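Local coordinates for protein endoglucanase EG-II (Hypocrea jecorina, PDB 3QR3) that hydrolyses internal beta-1,4-glucosidic bonds of cellulose, as a family 5 endoglucanase built on a TIM barrel, at residues Glu164-Ile169 with Gln177-Pro182; Gln203-Asn206 with Ser210-Asn213. One frame throughout, in Å; residues are numbered along the deposited sequence.

Contact 1 of 2, residues Glu164-Ile169 with Gln177-Pro182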
loop_
_atom_site.group_PDB
_atom_site.type_symbol
_atom_site.label_atom_id
_atom_site.label_comp_id
_atom_site.label_asym_id
_atom_site.label_seq_id
_atom_site.Cartn_x
_atom_site.Cartn_y
_atom_site.Cartn_z
ATOM N N GLU A 164 -9.212 9.147 14.418
ATOM C CA GLU A 164 -10.325 9.886 13.826
ATOM C C GLU A 164 -10.704 9.308 12.449
ATOM O O GLU A 164 -11.876 9.226 12.089
ATOM C CB GLU A 164 -9.984 11.379 13.701
ATOM C CG GLU A 164 -9.954 12.161 15.028
ATOM C CD GLU A 164 -10.096 13.667 14.804
ATOM O OE1 GLU A 164 -10.736 14.062 13.799
ATOM O OE2 GLU A 164 -9.573 14.454 15.627
ATOM N N VAL A 165 -9.712 8.912 11.670
ATOM C CA VAL A 165 -9.999 8.300 10.368
ATOM C C VAL A 165 -10.716 6.957 10.523
ATOM O O VAL A 165 -11.748 6.716 9.898
ATOM C CB VAL A 165 -8.724 8.135 9.526
ATOM C CG1 VAL A 165 -9.005 7.316 8.263
ATOM C CG2 VAL A 165 -8.180 9.511 9.154
ATOM N N VAL A 166 -10.185 6.083 11.369
ATOM C CA VAL A 166 -10.855 4.803 11.615
ATOM C C VAL A 166 -12.313 5.010 12.051
ATOM O O VAL A 166 -13.225 4.333 11.572
ATOM C CB VAL A 166 -10.110 3.947 12.652
ATOM C CG1 VAL A 166 -10.997 2.790 13.121
ATOM C CG2 VAL A 166 -8.801 3.421 12.057
ATOM N N THR A 167 -12.537 5.964 12.942
ATOM C CA THR A 167 -13.897 6.244 13.387
ATOM C C THR A 167 -14.767 6.693 12.219
ATOM O O THR A 167 -15.913 6.263 12.084
ATOM C CB THR A 167 -13.918 7.302 14.497
ATOM O OG1 THR A 167 -13.065 6.873 15.563
ATOM C CG2 THR A 167 -15.344 7.509 15.026
ATOM N N ALA A 168 -14.215 7.545 11.362
ATOM C CA ALA A 168 -14.974 8.033 10.213
ATOM C C ALA A 168 -15.327 6.901 9.257
ATOM O O ALA A 168 -16.436 6.848 8.718
ATOM C CB ALA A 168 -14.214 9.126 9.487
ATOM N N ILE A 169 -14.381 5.995 9.044
ATOM C CA ILE A 169 -14.585 4.921 8.086
ATOM C C ILE A 169 -15.699 3.993 8.577
ATOM O O ILE A 169 -16.578 3.611 7.815
ATOM C CB ILE A 169 -13.288 4.120 7.876
ATOM C CG1 ILE A 169 -12.243 4.991 7.169
ATOM C CG2 ILE A 169 -13.565 2.835 7.111
ATOM C CD1 ILE A 169 -10.906 4.315 6.987
ATOM N N GLN A 177 -14.470 -4.061 6.568
ATOM C CA GLN A 177 -13.209 -4.008 5.831
ATOM C C GLN A 177 -11.971 -3.961 6.720
ATOM O O GLN A 177 -12.030 -3.483 7.850
ATOM C CB GLN A 177 -13.200 -2.780 4.907
ATOM C CG GLN A 177 -14.162 -2.857 3.730
ATOM C CD GLN A 177 -15.578 -2.391 4.063
ATOM O OE1 GLN A 177 -15.935 -2.202 5.226
ATOM N NE2 GLN A 177 -16.392 -2.206 3.031
ATOM N N PHE A 178 -10.846 -4.446 6.197
ATOM C CA PHE A 178 -9.541 -4.190 6.803
ATOM C C PHE A 178 -9.182 -2.708 6.701
ATOM O O PHE A 178 -9.481 -2.046 5.695
ATOM C CB PHE A 178 -8.431 -4.991 6.098
ATOM C CG PHE A 178 -8.473 -6.478 6.354
ATOM C CD1 PHE A 178 -8.264 -6.990 7.631
ATOM C CD2 PHE A 178 -8.684 -7.367 5.302
ATOM C CE1 PHE A 178 -8.280 -8.352 7.858
ATOM C CE2 PHE A 178 -8.706 -8.736 5.522
ATOM C CZ PHE A 178 -8.496 -9.233 6.795
ATOM N N ILE A 179 -8.506 -2.200 7.725
ATOM C CA ILE A 179 -8.000 -0.833 7.716
ATOM C C ILE A 179 -6.530 -0.852 8.150
ATOM O O ILE A 179 -6.189 -1.477 9.142
ATOM C CB ILE A 179 -8.804 0.084 8.665
ATOM C CG1 ILE A 179 -10.284 0.095 8.283
ATOM C CG2 ILE A 179 -8.257 1.506 8.628
ATOM C CD1 ILE A 179 -11.157 0.886 9.267
ATOM N N SER A 180 -5.665 -0.183 7.392
ATOM C CA SER A 180 -4.244 -0.092 7.723
ATOM C C SER A 180 -3.967 0.955 8.784
ATOM O O SER A 180 -4.566 2.031 8.769
ATOM C CB SER A 180 -3.440 0.316 6.488
ATOM O OG SER A 180 -3.430 -0.704 5.515
ATOM N N LEU A 181 -3.037 0.649 9.689
ATOM C CA LEU A 181 -2.517 1.634 10.634
ATOM C C LEU A 181 -1.035 1.888 10.321
ATOM O O LEU A 181 -0.182 1.061 10.641
ATOM C CB LEU A 181 -2.682 1.129 12.077
ATOM C CG LEU A 181 -4.080 0.653 12.491
ATOM C CD1 LEU A 181 -4.094 0.144 13.926
ATOM C CD2 LEU A 181 -5.119 1.771 12.302
ATOM N N PRO A 182 -0.721 3.027 9.675
ATOM C CA PRO A 182 0.680 3.290 9.316
ATOM C C PRO A 182 1.439 4.139 10.334
ATOM O O PRO A 182 0.895 5.116 10.860
ATOM C CB PRO A 182 0.540 4.050 8.000
ATOM C CG PRO A 182 -0.720 4.899 8.244
ATOM C CD PRO A 182 -1.634 4.043 9.109
#

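Contact 2 of 2, residues Gln203-Asn206 with Ser210-Asn213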
loop_
_atom_site.group_PDB
_atom_site.type_symbol
_atom_site.label_atom_id
_atom_site.label_comp_id
_atom_site.label_asym_id
_atom_site.label_seq_id
_atom_site.Cartn_x
_atom_site.Cartn_y
_atom_site.Cartn_z
ATOM N N GLN A 203 -3.388 1.762 20.356
ATOM C CA GLN A 203 -4.493 2.330 21.135
ATOM C C GLN A 203 -5.705 2.647 20.256
ATOM O O GLN A 203 -6.771 2.999 20.761
ATOM C CB GLN A 203 -4.038 3.600 21.866
ATOM C CG GLN A 203 -2.672 3.484 22.555
ATOM C CD GLN A 203 -2.537 2.223 23.395
ATOM O OE1 GLN A 203 -3.463 1.834 24.104
ATOM N NE2 GLN A 203 -1.371 1.578 23.318
ATOM N N VAL A 204 -5.536 2.532 18.941
ATOM C CA VAL A 204 -6.608 2.849 18.001
ATOM C C VAL A 204 -7.627 1.717 18.001
ATOM O O VAL A 204 -7.256 0.562 17.963
ATOM C CB VAL A 204 -6.043 3.076 16.570
ATOM C CG1 VAL A 204 -7.167 3.253 15.552
ATOM C CG2 VAL A 204 -5.121 4.279 16.556
ATOM N N THR A 205 -8.912 2.051 18.066
ATOM C CA THR A 205 -9.944 1.031 18.096
ATOM C C THR A 205 -11.114 1.381 17.200
ATOM O O THR A 205 -11.306 2.533 16.856
ATOM C CB THR A 205 -10.539 0.854 19.527
ATOM O OG1 THR A 205 -11.171 2.077 19.945
ATOM C CG2 THR A 205 -9.464 0.438 20.533
ATOM N N ASN A 206 -11.907 0.372 16.860
ATOM C CA ASN A 206 -13.218 0.569 16.260
ATOM C C ASN A 206 -14.144 1.198 17.298
ATOM O O ASN A 206 -13.861 1.137 18.492
ATOM C CB ASN A 206 -13.803 -0.779 15.832
ATOM C CG ASN A 206 -12.920 -1.513 14.831
ATOM O OD1 ASN A 206 -12.465 -2.632 15.084
ATOM N ND2 ASN A 206 -12.680 -0.887 13.696
ATOM N N SER A 210 -13.167 -2.621 19.982
ATOM C CA SER A 210 -12.311 -3.713 19.498
ATOM C C SER A 210 -11.182 -3.191 18.606
ATOM O O SER A 210 -11.195 -2.030 18.199
ATOM C CB SER A 210 -13.136 -4.748 18.724
ATOM O OG SER A 210 -13.643 -4.202 17.510
ATOM N N THR A 211 -10.205 -4.049 18.311
ATOM C CA THR A 211 -9.178 -3.727 17.321
ATOM C C THR A 211 -9.340 -4.607 16.093
ATOM O O THR A 211 -8.445 -4.700 15.237
ATOM C CB THR A 211 -7.747 -3.879 17.873
ATOM O OG1 THR A 211 -7.532 -5.231 18.288
ATOM C CG2 THR A 211 -7.504 -2.934 19.049
ATOM N N THR A 212 -10.504 -5.236 16.000
ATOM C CA THR A 212 -10.807 -6.146 14.903
ATOM C C THR A 212 -10.573 -5.508 13.527
ATOM O O THR A 212 -11.065 -4.407 13.234
ATOM C CB THR A 212 -12.257 -6.660 15.004
ATOM O OG1 THR A 212 -12.493 -7.143 16.332
ATOM C CG2 THR A 212 -12.510 -7.786 13.999
ATOM N N ASN A 213 -9.811 -6.209 12.697
ATOM C CA ASN A 213 -9.544 -5.799 11.317
ATOM C C ASN A 213 -8.734 -4.514 11.165
ATOM O O ASN A 213 -8.733 -3.878 10.105
ATOM C CB ASN A 213 -10.851 -5.743 10.525
ATOM C CG ASN A 213 -11.399 -7.129 10.221
ATOM O OD1 ASN A 213 -10.648 -8.108 10.174
ATOM N ND2 ASN A 213 -12.708 -7.221 10.032
#

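Contact 1 of 2, residues Glu164-Ile169 with Gln177-Pro182
Helix residues 164-169 bring Val166 and Ile169 against Ile179 and Leu181 of strand 179-182, the short axes running almost exactly antiparallel (173°) and coming within 10.1 Å of each other. No hydrogen bond crosses between the two segments; the junction is made of branched aliphatic side chains alone. Ile179 stands in the middle of the contact and touches the helix with both of its branches. Its terminal CD1 meets Ile169 end to end, lying 3.8 Å from CG2 of that residue, while its short branch CG2 turns to Val166 and sits 4.0 Å from CG2 there. Because CG1 of Ile179 is placed anti to its own carbonyl carbon (chi1 -58°) and the chain is then extended (chi2 175°), CD1 is carried well out from the strand to the helix. Val166 serves two partners with a single methyl, since its CG2 also lies 4.0 Å from Leu181 CD2, the two side chains crossing at about a right angle. Replacing Ile179 by an alanine, which lacks both branches, would probably open a gap between helix and strand, with Ile169 deprived of its end-on partner and Val166 left with Leu181 across this junction. Ser180 faces the other way, into the barrel, where its OG hydrogen-bonds Trp143 and Asp217. This is the helix-to-strand packing of the (beta/alpha)8 barrel, in which helix 155-171 leads back along the outside to the next parallel strand. The apolar layer extends to both flanking strands: Ile169 and Ile179 touch Phe144 of strand 142-145, Val166 and Ile179 touch Leu214 of strand 214-219, and Val165 packs against Phe125 and Trp129 of the neighbouring helix 122-136.

Contact 2 of 2, residues Gln203-Asn206 with Ser210-Asn213
Thr205 and Asn206 lie beside Thr211 and Ser210 where the chain doubles back within one loop, their CA atoms paired at 4.9 Å for Thr205 with Thr211 and 5.4 Å for Asn206 with Ser210. One backbone hydrogen bond joins the two sides: Asn206 N donates a hydrogen bond to Ser210 O at 2.8 Å, with an N-H...O angle of 151°. Thr205 CB also approaches Ser210 O, at 3.2 Å. The arrangement is a tight reversal without regular strand structure, set in the connection between helix 197-201 and strand 214-219 of the TIM barrel. At the reversal, Ser210 OG is hydrogen-bonded to Asp208, which belongs to the turn itself. Asn206 directs its side chain at the returning segment, its CB lying 3.8 Å from Ser210 OG, and its amide reaches the neighbourhood of Thr212. Beyond the polar centre, Thr211 turns its methyl to the first segment: with OG1 between the backbone N and carbonyl carbon (chi1 60°), CG2 is left to pack 3.7 Å from Val204 O. This methyl also lies 4.2 Å from Thr205 CG2, the two threonine side chains crossing at a slant. Toward helix 155-171, Val204 and Asn206 rest on Val166, and Gln163 of the same helix hydrogen-bonds Thr205 O through NE2.

How the contacts relate
The two contacts come one after the other along the chain, contact 1 first, and their centres lie about 9 Å apart on the same side of the molecule. Contact 1 sets helix 155-171 on strand 179-182; contact 2 folds the loop that leads from helix 197-201 into strand 214-219, the next strand of the parallel barrel. They meet where Ile179 N and Asn213 O, 2.9 Å apart, form a probable hydrogen bond near the start of the two strands. Val166 links them a second time, packing through CG1 against Thr205 O. The folded loop thus lies against the same helix and leads the chain into strand 214-219, which lies parallel to strand 179-182 in the barrel.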